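Local coordinates for Glyoxalase/Bleomycin resistance protein/dioxygenase domain (Frankia sp., PDB 2RK0) that is of unproven activity but belongs to the glyoxalase/bleomycin resistance protein/dioxygenase superfamily and probably binds a small ligand or metal ion within its paired beta-alpha-beta-beta-beta modules, at residues T40-G45 / S52-E57; R34-T39 / E57-G62; L11-L16 / D116-A121; E25-K30 / D87-R92. All blocks are in the same frame, centred on the assembly; numbering follows the deposited sequence.

Interaction 1: residues T40-G45 / S52-E57; sequences TSFAHG and SIVLRE
With CG set opposite the backbone N (chi1 -167°) and a bend further out at chi3 (-68°), Arg56 turns its guanidinium back over the strand 40-45. There NH1 meets Thr40 OG1 at 2.9 Å, the hydroxyl lying in the guanidinium plane at its edge; Thr40 has that oxygen wedged between its own N and carbonyl carbon. Phe42 CB, rather than the ring, sits over one face of the same guanidinium, offset toward its rim and 3.7 Å from Arg56 NH2. The two side chains run alongside each other in the same direction, their planes 31° apart. At the other end of this face, His44 meets Ser52 edge-on: NE2 is 3.0 Å from OG, in the ring plane and nearly straight, with either atom able to donate. Val54 CG2 lies obliquely 4.0 Å from His44 CD2.

Beneath these groups runs a regular antiparallel ladder. Ser41 with Glu57, Ala43 with Leu55 and Gly45 with Ile53 are hydrogen-bonded pairs, exemplified by Leu55 N to Ala43 O at 2.9 Å; Phe42 with Arg56 and His44 with Val54 are the non-hydrogen-bonded pairs between them. A water joins Glu57 OE1 to Ser41 OG, weakly at the serine.

Both faces therefore mix chemistries. The Arg56 face carries two side-chain hydrogen bonds, Arg56-Thr40 and His44-Ser52, beside Phe42 and Val54. On the other, apolar Ala43 and Leu55 meet Leu16 of helix 16-27, and Ser41 and Glu57 add a polar end, where Glu57 OE1 accepts a hydrogen bond from the backbone N-H of Leu16.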
loop_
_atom_site.group_PDB
_atom_site.type_symbol
_atom_site.label_atom_id
_atom_site.label_comp_id
_atom_site.label_asym_id
_atom_site.label_seq_id
_atom_site.Cartn_x
_atom_site.Cartn_y
_atom_site.Cartn_z
ATOM N N THR A 40 13.584 15.009 -0.044
ATOM C CA THR A 40 13.065 14.172 -1.120
ATOM C C THR A 40 12.562 14.943 -2.333
ATOM O O THR A 40 12.358 16.155 -2.283
ATOM C CB THR A 40 11.870 13.319 -0.636
ATOM O OG1 THR A 40 10.841 14.189 -0.138
ATOM C CG2 THR A 40 12.297 12.346 0.461
ATOM N N SER A 41 12.376 14.202 -3.422
ATOM C CA SER A 41 11.822 14.714 -4.669
ATOM C C SER A 41 10.585 13.832 -4.808
ATOM O O SER A 41 10.643 12.641 -4.506
ATOM C CB SER A 41 12.757 14.455 -5.855
ATOM O OG SER A 41 13.976 15.164 -5.722
ATOM N N PHE A 42 9.468 14.398 -5.245
ATOM C CA PHE A 42 8.263 13.598 -5.373
ATOM C C PHE A 42 7.490 13.912 -6.642
ATOM O O PHE A 42 7.688 14.954 -7.275
ATOM C CB PHE A 42 7.364 13.830 -4.158
ATOM C CG PHE A 42 6.679 15.163 -4.169
ATOM C CD1 PHE A 42 5.535 15.364 -4.938
ATOM C CD2 PHE A 42 7.199 16.234 -3.448
ATOM C CE1 PHE A 42 4.918 16.612 -4.992
ATOM C CE2 PHE A 42 6.590 17.491 -3.494
ATOM C CZ PHE A 42 5.446 17.679 -4.269
ATOM N N ALA A 43 6.613 12.987 -7.001
ATOM C CA ALA A 43 5.753 13.126 -8.162
ATOM C C ALA A 43 4.444 12.466 -7.769
ATOM O O ALA A 43 4.401 11.271 -7.469
ATOM C CB ALA A 43 6.360 12.428 -9.377
ATOM N N HIS A 44 3.384 13.261 -7.733
ATOM C CA HIS A 44 2.070 12.764 -7.376
ATOM C C HIS A 44 1.257 12.525 -8.641
ATOM O O HIS A 44 1.118 13.418 -9.473
ATOM C CB HIS A 44 1.341 13.781 -6.499
ATOM C CG HIS A 44 -0.099 13.449 -6.260
ATOM N ND1 HIS A 44 -1.024 14.394 -5.875
ATOM C CD2 HIS A 44 -0.773 12.278 -6.352
ATOM C CE1 HIS A 44 -2.208 13.819 -5.743
ATOM N NE2 HIS A 44 -2.082 12.537 -6.026
ATOM N N GLY A 45 0.722 11.319 -8.776
ATOM C CA GLY A 45 -0.084 10.997 -9.936
ATOM C C GLY A 45 -1.291 10.173 -9.538
ATOM O O GLY A 45 -1.418 9.758 -8.384
ATOM N N SER A 52 -4.590 7.387 -5.917
ATOM C CA SER A 52 -3.465 8.311 -5.947
ATOM C C SER A 52 -2.201 7.607 -5.489
ATOM O O SER A 52 -2.187 6.946 -4.452
ATOM C CB SER A 52 -3.706 9.517 -5.029
ATOM O OG SER A 52 -4.355 10.578 -5.705
ATOM N N ILE A 53 -1.142 7.755 -6.273
ATOM C CA ILE A 53 0.141 7.168 -5.933
ATOM C C ILE A 53 1.213 8.238 -6.022
ATOM O O ILE A 53 1.375 8.897 -7.055
ATOM C CB ILE A 53 0.528 6.019 -6.879
ATOM C CG1 ILE A 53 -0.437 4.853 -6.695
ATOM C CG2 ILE A 53 1.959 5.564 -6.584
ATOM C CD1 ILE A 53 -0.132 3.686 -7.577
ATOM N N VAL A 54 1.940 8.412 -4.927
ATOM C CA VAL A 54 3.006 9.393 -4.889
ATOM C C VAL A 54 4.329 8.639 -4.918
ATOM O O VAL A 54 4.542 7.721 -4.130
ATOM C CB VAL A 54 2.944 10.252 -3.606
ATOM C CG1 VAL A 54 4.022 11.329 -3.654
ATOM C CG2 VAL A 54 1.548 10.883 -3.460
ATOM N N LEU A 55 5.194 9.010 -5.859
ATOM C CA LEU A 55 6.510 8.394 -5.991
ATOM C C LEU A 55 7.464 9.336 -5.274
ATOM O O LEU A 55 7.420 10.548 -5.478
ATOM C CB LEU A 55 6.887 8.257 -7.470
ATOM C CG LEU A 55 5.868 7.465 -8.301
ATOM C CD1 LEU A 55 6.297 7.377 -9.760
ATOM C CD2 LEU A 55 5.726 6.075 -7.718
ATOM N N ARG A 56 8.330 8.787 -4.430
ATOM C CA ARG A 56 9.237 9.636 -3.674
ATOM C C ARG A 56 10.688 9.148 -3.653
ATOM O O ARG A 56 10.974 8.012 -3.272
ATOM C CB ARG A 56 8.693 9.770 -2.249
ATOM C CG ARG A 56 9.336 10.854 -1.412
ATOM C CD ARG A 56 8.525 11.090 -0.143
ATOM N NE ARG A 56 7.225 11.689 -0.431
ATOM C CZ ARG A 56 7.019 12.998 -0.568
ATOM N NH1 ARG A 56 8.025 13.852 -0.436
ATOM N NH2 ARG A 56 5.809 13.455 -0.845
ATOM N N GLU A 57 11.597 10.020 -4.070
ATOM C CA GLU A 57 13.015 9.690 -4.078
ATOM C C GLU A 57 13.685 10.429 -2.928
ATOM O O GLU A 57 13.603 11.651 -2.845
ATOM C CB GLU A 57 13.671 10.112 -5.388
ATOM C CG GLU A 57 15.071 9.543 -5.565
ATOM C CD GLU A 57 15.801 10.129 -6.761
ATOM O OE1 GLU A 57 15.146 10.388 -7.794
ATOM O OE2 GLU A 57 17.033 10.315 -6.671
HETATM O O HOH W 1 14.565 13.451 -8.265
#

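Interaction 2: residues R34-T39 / E57-G62; sequences RGRGDT and EHDGGG
Arg36 and Asp59 approach from opposite directions and join their flat ends in a salt bridge, the guanidinium and carboxylate planes only 16° apart. Asp59 OD1 accepts from Arg36 NH1 at 2.7 Å through its syn lone pair, and this is the dependable bond of the two; the other half, Arg36 NH2 to Asp59 OD2, refines too short to be trusted in detail. A bend at chi2 (65°) in the arginine side chain turns its guanidinium toward the aspartate. Arg36 NH1 also bonds Ser41 OG, which ties the ion pair to the neighbouring strand.

The whole contact sits at the surface, and its tight part is the set of direct bonds at Asp59. Besides the salt bridge, Asp59 N donates to Thr39 O at 2.8 Å with an N-H...O angle of 176°. The carboxylate also lies close to that carbonyl oxygen, an approach the guanidinium probably eases. The loose side is the link from Thr39 to His58, which runs through a single water, 2.6 Å from Thr39 OG1 and 2.8 Å from His58 ND1, where it lies in the ring plane. The other ring nitrogen, His58 NE2, bonds Asp74 of the second subunit.

Gly61 N closes on His58 O at 2.8 Å, completing a type I beta turn from His58 to Gly61. The 37-39 connection between strands 30-36 and 40-46 is thus tied to the type I turn after strand 52-58, at one end of the four-stranded mixed sheet of a beta-alpha-beta-beta-beta module.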
loop_
_atom_site.group_PDB
_atom_site.type_symbol
_atom_site.label_atom_id
_atom_site.label_comp_id
_atom_site.label_asym_id
_atom_site.label_seq_id
_atom_site.Cartn_x
_atom_site.Cartn_y
_atom_site.Cartn_z
ATOM N N ARG A 34 4.923 17.399 -9.656
ATOM C CA ARG A 34 6.115 16.866 -9.033
ATOM C C ARG A 34 6.797 18.014 -8.320
ATOM O O ARG A 34 6.768 19.157 -8.784
ATOM C CB ARG A 34 7.053 16.225 -10.058
ATOM C CG ARG A 34 7.665 17.166 -11.068
ATOM C CD ARG A 34 8.823 16.464 -11.746
ATOM N NE ARG A 34 8.402 15.213 -12.370
ATOM C CZ ARG A 34 9.238 14.259 -12.769
ATOM N NH1 ARG A 34 10.548 14.409 -12.603
ATOM N NH2 ARG A 34 8.766 13.163 -13.346
ATOM N N GLY A 35 7.398 17.719 -7.179
ATOM C CA GLY A 35 8.043 18.774 -6.441
ATOM C C GLY A 35 9.244 18.344 -5.641
ATOM O O GLY A 35 9.822 17.272 -5.843
ATOM N N ARG A 36 9.607 19.205 -4.705
ATOM C CA ARG A 36 10.749 18.980 -3.851
ATOM C C ARG A 36 10.309 19.072 -2.399
ATOM O O ARG A 36 9.523 19.944 -2.028
ATOM C CB ARG A 36 11.809 20.038 -4.164
ATOM C CG ARG A 36 13.047 19.973 -3.315
ATOM C CD ARG A 36 13.825 18.699 -3.553
ATOM N NE ARG A 36 14.912 18.596 -2.592
ATOM C CZ ARG A 36 15.699 17.538 -2.453
ATOM N NH1 ARG A 36 15.528 16.469 -3.220
ATOM N NH2 ARG A 36 16.661 17.552 -1.544
ATOM N N GLY A 37 10.793 18.141 -1.588
ATOM C CA GLY A 37 10.467 18.148 -0.177
ATOM C C GLY A 37 11.745 18.514 0.543
ATOM O O GLY A 37 12.695 18.981 -0.088
ATOM N N ASP A 38 11.784 18.309 1.853
ATOM C CA ASP A 38 12.981 18.618 2.625
ATOM C C ASP A 38 14.176 17.793 2.135
ATOM O O ASP A 38 15.192 18.344 1.711
ATOM C CB ASP A 38 12.726 18.339 4.111
ATOM C CG ASP A 38 13.991 18.433 4.951
ATOM O OD1 ASP A 38 14.725 19.435 4.822
ATOM O OD2 ASP A 38 14.242 17.499 5.745
ATOM N N THR A 39 14.044 16.471 2.188
ATOM C CA THR A 39 15.114 15.578 1.759
ATOM C C THR A 39 14.669 14.648 0.633
ATOM O O THR A 39 15.305 13.621 0.382
ATOM C CB THR A 39 15.583 14.704 2.915
ATOM O OG1 THR A 39 14.469 13.948 3.407
ATOM C CG2 THR A 39 16.155 15.558 4.034
ATOM N N GLU A 57 11.597 10.020 -4.070
ATOM C CA GLU A 57 13.015 9.690 -4.078
ATOM C C GLU A 57 13.685 10.429 -2.928
ATOM O O GLU A 57 13.603 11.651 -2.845
ATOM C CB GLU A 57 13.671 10.112 -5.388
ATOM C CG GLU A 57 15.071 9.543 -5.565
ATOM C CD GLU A 57 15.801 10.129 -6.761
ATOM O OE1 GLU A 57 15.146 10.388 -7.794
ATOM O OE2 GLU A 57 17.033 10.315 -6.671
ATOM N N HIS A 58 14.342 9.677 -2.045
ATOM C CA HIS A 58 15.040 10.236 -0.893
ATOM C C HIS A 58 16.496 10.546 -1.253
ATOM O O HIS A 58 17.201 9.691 -1.789
ATOM C CB HIS A 58 14.985 9.236 0.268
ATOM C CG HIS A 58 13.604 9.008 0.804
ATOM N ND1 HIS A 58 13.145 9.609 1.957
ATOM C CD2 HIS A 58 12.570 8.278 0.323
ATOM C CE1 HIS A 58 11.888 9.258 2.162
ATOM N NE2 HIS A 58 11.516 8.452 1.186
ATOM N N ASP A 59 16.949 11.766 -0.971
ATOM C CA ASP A 59 18.328 12.132 -1.299
ATOM C C ASP A 59 19.304 11.128 -0.706
ATOM O O ASP A 59 20.327 10.821 -1.311
ATOM C CB ASP A 59 18.681 13.515 -0.760
ATOM C CG ASP A 59 17.723 14.589 -1.217
ATOM O OD1 ASP A 59 17.163 14.473 -2.328
ATOM O OD2 ASP A 59 17.552 15.562 -0.455
ATOM N N GLY A 60 18.985 10.626 0.481
ATOM C CA GLY A 60 19.852 9.666 1.137
ATOM C C GLY A 60 19.397 8.228 0.983
ATOM O O GLY A 60 19.728 7.372 1.810
ATOM N N GLY A 61 18.631 7.952 -0.068
ATOM C CA GLY A 61 18.172 6.594 -0.290
ATOM C C GLY A 61 18.958 5.944 -1.412
ATOM O O GLY A 61 20.046 6.399 -1.762
ATOM N N GLY A 62 18.411 4.870 -1.970
ATOM C CA GLY A 62 19.075 4.195 -3.070
ATOM C C GLY A 62 20.199 3.241 -2.708
ATOM O O GLY A 62 20.875 2.731 -3.603
HETATM O O HOH W 2 14.752 11.373 3.349
#

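Interaction 3: residues L11-L16 / D116-A121; sequences LTVRDL and DADNIA
The carboxylate of Asp118 reaches the backbone of Arg14 from one side: Arg14 N donates to OD1 at 3.0 Å, approaching from above the carboxylate plane, 37° out of it. Its other oxygen, OD2, lies 3.4 Å from Val13 CB, and the two side chains cross at about a right angle. A water bridges further along, donating to Asp118 OD2 at 2.7 Å and accepting from Asp15 N. One carboxylate therefore serves two successive backbone N-H groups, one directly and one through the water.

The second carboxylate, Asp116, is held within its own loop. Asp118 N and Ile120 N reach OD1 from opposite faces of its plane, at 2.8 and 2.9 Å; the former bond makes an Asx turn. Its OD2 bonds Tyr23 OH of helix 16-27. This inner bracing probably helps to set the loop that presents Asp118.

Ile120 supplies the apolar part. With CG1 opposite the carbonyl carbon (chi1 -63°) and the chain extended beyond it, CD1 comes to 3.7 Å from Thr12 O and a looser 4.5 Å from Leu11 CD1. Thr12 OG1 bonds Glu68 O of the second subunit, and Thr12 also pairs antiparallel with a strand of that subunit, so the sheet runs on across the interface.

Asp15 OD1 accepts from the backbone N-H of Ile18, capping helix 16-27. The contact thus joins a strand-to-helix junction to a type I turn, Asp116 to Asn119, linking two strands of the other sheet, and so couples the two beta-alpha-beta-beta-beta modules of the glyoxalase fold.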
loop_
_atom_site.group_PDB
_atom_site.type_symbol
_atom_site.label_atom_id
_atom_site.label_comp_id
_atom_site.label_asym_id
_atom_site.label_seq_id
_atom_site.Cartn_x
_atom_site.Cartn_y
_atom_site.Cartn_z
ATOM N N LEU A 11 5.169 5.717 -2.355
ATOM C CA LEU A 11 6.222 4.725 -2.517
ATOM C C LEU A 11 7.599 5.361 -2.590
ATOM O O LEU A 11 7.774 6.422 -3.188
ATOM C CB LEU A 11 6.000 3.916 -3.798
ATOM C CG LEU A 11 4.664 3.182 -3.952
ATOM C CD1 LEU A 11 4.680 2.398 -5.257
ATOM C CD2 LEU A 11 4.433 2.239 -2.767
ATOM N N THR A 12 8.572 4.711 -1.968
ATOM C CA THR A 12 9.943 5.185 -2.003
ATOM C C THR A 12 10.616 4.508 -3.193
ATOM O O THR A 12 10.575 3.279 -3.323
ATOM C CB THR A 12 10.694 4.817 -0.713
ATOM O OG1 THR A 12 10.229 5.649 0.360
ATOM C CG2 THR A 12 12.203 5.002 -0.903
ATOM N N VAL A 13 11.211 5.315 -4.063
ATOM C CA VAL A 13 11.881 4.803 -5.256
ATOM C C VAL A 13 13.296 5.361 -5.377
ATOM O O VAL A 13 13.570 6.473 -4.937
ATOM C CB VAL A 13 11.084 5.164 -6.533
ATOM C CG1 VAL A 13 9.712 4.502 -6.474
ATOM C CG2 VAL A 13 10.944 6.678 -6.663
ATOM N N ARG A 14 14.187 4.581 -5.977
ATOM C CA ARG A 14 15.578 4.997 -6.129
ATOM C C ARG A 14 15.746 6.152 -7.116
ATOM O O ARG A 14 16.487 7.098 -6.858
ATOM C CB ARG A 14 16.432 3.806 -6.580
ATOM C CG ARG A 14 17.918 4.114 -6.695
ATOM C CD ARG A 14 18.727 2.825 -6.800
ATOM N NE ARG A 14 20.157 3.050 -6.606
ATOM C CZ ARG A 14 20.972 3.555 -7.527
ATOM N NH1 ARG A 14 20.501 3.892 -8.725
ATOM N NH2 ARG A 14 22.260 3.719 -7.249
ATOM N N ASP A 15 15.048 6.066 -8.241
ATOM C CA ASP A 15 15.121 7.100 -9.260
ATOM C C ASP A 15 13.721 7.568 -9.660
ATOM O O ASP A 15 12.984 6.854 -10.346
ATOM C CB ASP A 15 15.865 6.567 -10.483
ATOM C CG ASP A 15 16.137 7.648 -11.510
ATOM O OD1 ASP A 15 15.180 8.329 -11.926
ATOM O OD2 ASP A 15 17.308 7.817 -11.900
ATOM N N LEU A 16 13.368 8.775 -9.234
ATOM C CA LEU A 16 12.057 9.346 -9.515
ATOM C C LEU A 16 11.641 9.318 -10.986
ATOM O O LEU A 16 10.557 8.831 -11.323
ATOM C CB LEU A 16 11.989 10.784 -8.997
ATOM C CG LEU A 16 10.630 11.469 -9.185
ATOM C CD1 LEU A 16 9.542 10.649 -8.512
ATOM C CD2 LEU A 16 10.681 12.876 -8.608
ATOM N N ASP A 116 7.836 -3.446 -9.942
ATOM C CA ASP A 116 8.089 -2.198 -10.636
ATOM C C ASP A 116 9.592 -2.047 -10.806
ATOM O O ASP A 116 10.346 -2.975 -10.498
ATOM C CB ASP A 116 7.480 -1.008 -9.886
ATOM C CG ASP A 116 8.210 -0.665 -8.594
ATOM O OD1 ASP A 116 9.206 -1.332 -8.221
ATOM O OD2 ASP A 116 7.762 0.302 -7.952
ATOM N N ALA A 117 10.026 -0.893 -11.298
ATOM C CA ALA A 117 11.445 -0.641 -11.532
ATOM C C ALA A 117 12.337 -0.850 -10.304
ATOM O O ALA A 117 13.527 -1.124 -10.442
ATOM C CB ALA A 117 11.629 0.764 -12.082
ATOM N N ASP A 118 11.764 -0.723 -9.110
ATOM C CA ASP A 118 12.522 -0.926 -7.874
ATOM C C ASP A 118 12.259 -2.300 -7.261
ATOM O O ASP A 118 12.602 -2.562 -6.108
ATOM C CB ASP A 118 12.173 0.172 -6.871
ATOM C CG ASP A 118 12.842 1.483 -7.205
ATOM O OD1 ASP A 118 13.990 1.680 -6.767
ATOM O OD2 ASP A 118 12.233 2.304 -7.921
ATOM N N ASN A 119 11.643 -3.179 -8.043
ATOM C CA ASN A 119 11.333 -4.525 -7.586
ATOM C C ASN A 119 10.259 -4.558 -6.508
ATOM O O ASN A 119 10.097 -5.560 -5.814
ATOM C CB ASN A 119 12.587 -5.213 -7.053
ATOM C CG ASN A 119 12.666 -6.652 -7.473
ATOM O OD1 ASN A 119 12.969 -7.538 -6.668
ATOM N ND2 ASN A 119 12.396 -6.902 -8.749
ATOM N N ILE A 120 9.531 -3.463 -6.348
ATOM C CA ILE A 120 8.469 -3.437 -5.351
ATOM C C ILE A 120 7.392 -4.419 -5.818
ATOM O O ILE A 120 7.016 -4.425 -6.996
ATOM C CB ILE A 120 7.894 -2.020 -5.216
ATOM C CG1 ILE A 120 9.004 -1.083 -4.719
ATOM C CG2 ILE A 120 6.668 -2.032 -4.296
ATOM C CD1 ILE A 120 8.595 0.380 -4.601
ATOM N N ALA A 121 6.915 -5.257 -4.901
ATOM C CA ALA A 121 5.917 -6.262 -5.232
ATOM C C ALA A 121 4.497 -5.728 -5.396
ATOM O O ALA A 121 3.910 -5.192 -4.456
ATOM C CB ALA A 121 5.933 -7.375 -4.187
HETATM O O HOH W 3 13.464 4.080 -9.462
#

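Interaction 4: residues E25-K30 / D87-R92; sequences EILDWK and DVLEER
Arg92 and Asp28 meet at about a right angle, their guanidinium and carboxylate planes 89° apart, which rules out a coplanar salt bridge. Separately, both bonds end on one oxygen: Asp28 OD2 lies 2.9 Å from Arg92 NH1, which comes from above the carboxylate plane, and OD2 receives Arg92 NH2 at 3.2 Å through its syn lone pair, the side of OD1. The arginine chain is extended from CG to NE (chi3 178°), carrying its end to the C-terminal part of helix 16-27. There NH1 also donates to Ile26 O at 3.1 Å, from well above the carbonyl plane. Val88 CG1 covers one guanidinium face.

Behind the ion pair the helices touch through apolar branches. Leu89 CD2 lies 3.6 Å from Leu27 CD2, the side chains slanting across one another, and 4.0 Å from Ile26 CG2, where they cross nearly at right angles. Leu93 and Ala96 extend this packing on Ile26. At the outer margin a water donates to both Glu25 OE2 and Arg92 O.

Asp28 has positive phi, just past the helix. Through its bonds to Ile26 O and Asp28 OD2, Arg92 holds both a carbonyl at the helix C-terminal end and the carboxylate beyond it; its positive charge probably complements the helix dipole there.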
loop_
_atom_site.group_PDB
_atom_site.type_symbol
_atom_site.label_atom_id
_atom_site.label_comp_id
_atom_site.label_asym_id
_atom_site.label_seq_id
_atom_site.Cartn_x
_atom_site.Cartn_y
_atom_site.Cartn_z
ATOM N N GLU A 25 3.752 4.244 -18.175
ATOM C CA GLU A 25 3.707 3.236 -19.225
ATOM C C GLU A 25 2.951 1.952 -18.877
ATOM O O GLU A 25 2.189 1.430 -19.696
ATOM C CB GLU A 25 5.138 2.882 -19.631
ATOM C CG GLU A 25 5.245 1.937 -20.809
ATOM C CD GLU A 25 6.685 1.762 -21.269
ATOM O OE1 GLU A 25 7.351 2.793 -21.507
ATOM O OE2 GLU A 25 7.142 0.602 -21.391
ATOM N N ILE A 26 3.164 1.444 -17.666
ATOM C CA ILE A 26 2.524 0.205 -17.231
ATOM C C ILE A 26 1.105 0.335 -16.685
ATOM O O ILE A 26 0.221 -0.412 -17.082
ATOM C CB ILE A 26 3.366 -0.501 -16.142
ATOM C CG1 ILE A 26 4.795 -0.733 -16.647
ATOM C CG2 ILE A 26 2.685 -1.806 -15.722
ATOM C CD1 ILE A 26 4.881 -1.573 -17.915
ATOM N N LEU A 27 0.889 1.273 -15.772
ATOM C CA LEU A 27 -0.426 1.419 -15.156
ATOM C C LEU A 27 -1.205 2.658 -15.567
ATOM O O LEU A 27 -2.233 2.967 -14.967
ATOM C CB LEU A 27 -0.278 1.397 -13.631
ATOM C CG LEU A 27 0.475 0.202 -13.043
ATOM C CD1 LEU A 27 0.728 0.434 -11.558
ATOM C CD2 LEU A 27 -0.320 -1.075 -13.265
ATOM N N ASP A 28 -0.731 3.361 -16.590
ATOM C CA ASP A 28 -1.409 4.573 -17.040
ATOM C C ASP A 28 -1.490 5.582 -15.916
ATOM O O ASP A 28 -2.433 6.367 -15.832
ATOM C CB ASP A 28 -2.822 4.270 -17.540
ATOM C CG ASP A 28 -2.816 3.481 -18.826
ATOM O OD1 ASP A 28 -2.055 3.867 -19.734
ATOM O OD2 ASP A 28 -3.570 2.490 -18.918
ATOM N N TRP A 29 -0.502 5.532 -15.032
ATOM C CA TRP A 29 -0.410 6.478 -13.928
ATOM C C TRP A 29 -0.257 7.827 -14.615
ATOM O O TRP A 29 0.484 7.936 -15.583
ATOM C CB TRP A 29 0.850 6.178 -13.114
ATOM C CG TRP A 29 1.174 7.146 -12.006
ATOM C CD1 TRP A 29 0.620 7.185 -10.756
ATOM C CD2 TRP A 29 2.212 8.135 -12.014
ATOM N NE1 TRP A 29 1.258 8.125 -9.983
ATOM C CE2 TRP A 29 2.238 8.721 -10.728
ATOM C CE3 TRP A 29 3.125 8.578 -12.979
ATOM C CZ2 TRP A 29 3.151 9.729 -10.381
ATOM C CZ3 TRP A 29 4.030 9.577 -12.634
ATOM C CH2 TRP A 29 4.035 10.141 -11.342
ATOM N N LYS A 30 -0.959 8.846 -14.133
ATOM C CA LYS A 30 -0.845 10.173 -14.726
ATOM C C LYS A 30 -0.322 11.161 -13.699
ATOM O O LYS A 30 -0.968 11.418 -12.688
ATOM C CB LYS A 30 -2.193 10.670 -15.245
ATOM C CG LYS A 30 -2.114 12.096 -15.791
ATOM C CD LYS A 30 -3.475 12.645 -16.178
ATOM C CE LYS A 30 -3.359 14.099 -16.637
ATOM N NZ LYS A 30 -4.680 14.708 -16.957
ATOM N N ASP A 87 -4.768 -9.073 -19.384
ATOM C CA ASP A 87 -4.131 -9.385 -20.658
ATOM C C ASP A 87 -3.297 -8.196 -21.101
ATOM O O ASP A 87 -2.172 -8.357 -21.557
ATOM C CB ASP A 87 -5.177 -9.687 -21.742
ATOM C CG ASP A 87 -5.999 -10.929 -21.446
ATOM O OD1 ASP A 87 -5.592 -11.732 -20.577
ATOM O OD2 ASP A 87 -7.055 -11.103 -22.096
ATOM N N VAL A 88 -3.857 -6.999 -20.954
ATOM C CA VAL A 88 -3.157 -5.787 -21.350
ATOM C C VAL A 88 -1.922 -5.554 -20.479
ATOM O O VAL A 88 -0.853 -5.189 -20.984
ATOM C CB VAL A 88 -4.091 -4.557 -21.278
ATOM C CG1 VAL A 88 -3.306 -3.282 -21.562
ATOM C CG2 VAL A 88 -5.237 -4.709 -22.291
ATOM N N LEU A 89 -2.064 -5.764 -19.173
ATOM C CA LEU A 89 -0.938 -5.592 -18.257
ATOM C C LEU A 89 0.208 -6.529 -18.641
ATOM O O LEU A 89 1.364 -6.118 -18.696
ATOM C CB LEU A 89 -1.360 -5.890 -16.815
ATOM C CG LEU A 89 -1.895 -4.742 -15.965
ATOM C CD1 LEU A 89 -2.445 -5.280 -14.649
ATOM C CD2 LEU A 89 -0.775 -3.742 -15.713
ATOM N N GLU A 90 -0.109 -7.794 -18.889
ATOM C CA GLU A 90 0.934 -8.747 -19.260
ATOM C C GLU A 90 1.654 -8.298 -20.527
ATOM O O GLU A 90 2.870 -8.414 -20.634
ATOM C CB GLU A 90 0.343 -10.141 -19.485
ATOM C CG GLU A 90 0.042 -10.913 -18.224
ATOM C CD GLU A 90 -0.291 -12.361 -18.521
ATOM O OE1 GLU A 90 0.539 -13.048 -19.152
ATOM O OE2 GLU A 90 -1.379 -12.820 -18.125
ATOM N N GLU A 91 0.888 -7.788 -21.487
ATOM C CA GLU A 91 1.452 -7.319 -22.748
ATOM C C GLU A 91 2.423 -6.170 -22.506
ATOM O O GLU A 91 3.531 -6.154 -23.043
ATOM C CB GLU A 91 0.328 -6.868 -23.683
ATOM C CG GLU A 91 -0.668 -7.970 -24.028
ATOM C CD GLU A 91 -1.938 -7.439 -24.699
ATOM O OE1 GLU A 91 -1.823 -6.725 -25.716
ATOM O OE2 GLU A 91 -3.049 -7.746 -24.203
ATOM N N ARG A 92 2.004 -5.206 -21.697
ATOM C CA ARG A 92 2.845 -4.056 -21.382
ATOM C C ARG A 92 4.086 -4.462 -20.593
ATOM O O ARG A 92 5.195 -3.995 -20.870
ATOM C CB ARG A 92 2.042 -3.031 -20.583
ATOM C CG ARG A 92 0.964 -2.335 -21.393
ATOM C CD ARG A 92 0.158 -1.393 -20.522
ATOM N NE ARG A 92 -0.855 -0.672 -21.279
ATOM C CZ ARG A 92 -1.741 0.152 -20.732
ATOM N NH1 ARG A 92 -1.742 0.355 -19.420
ATOM N NH2 ARG A 92 -2.620 0.784 -21.498
HETATM O O HOH W 4 5.171 -1.508 -22.087
#

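From the N terminus, the chain leaves strand 6-12 through residues 11-16, which interaction 3 later joins to 116-121, closing the longest loop and enclosing the other three contacts. Helix 16-27 follows, and its end meets helix 83-96 in interaction 4, a loop nested inside the first. Within that, interaction 2 connects the ends of strands 30-36 and 52-58, and interaction 1, the hairpin of strands 40-46 and 52-58, is innermost. None of the loops cross. Interactions 1 and 2 share Glu57 and lie on the same sheet; Trp29 links interaction 1 to the segment 25-30. Interactions 3 and 4, about 16 Å apart between centres, bind the N-terminal module to the C-terminal one.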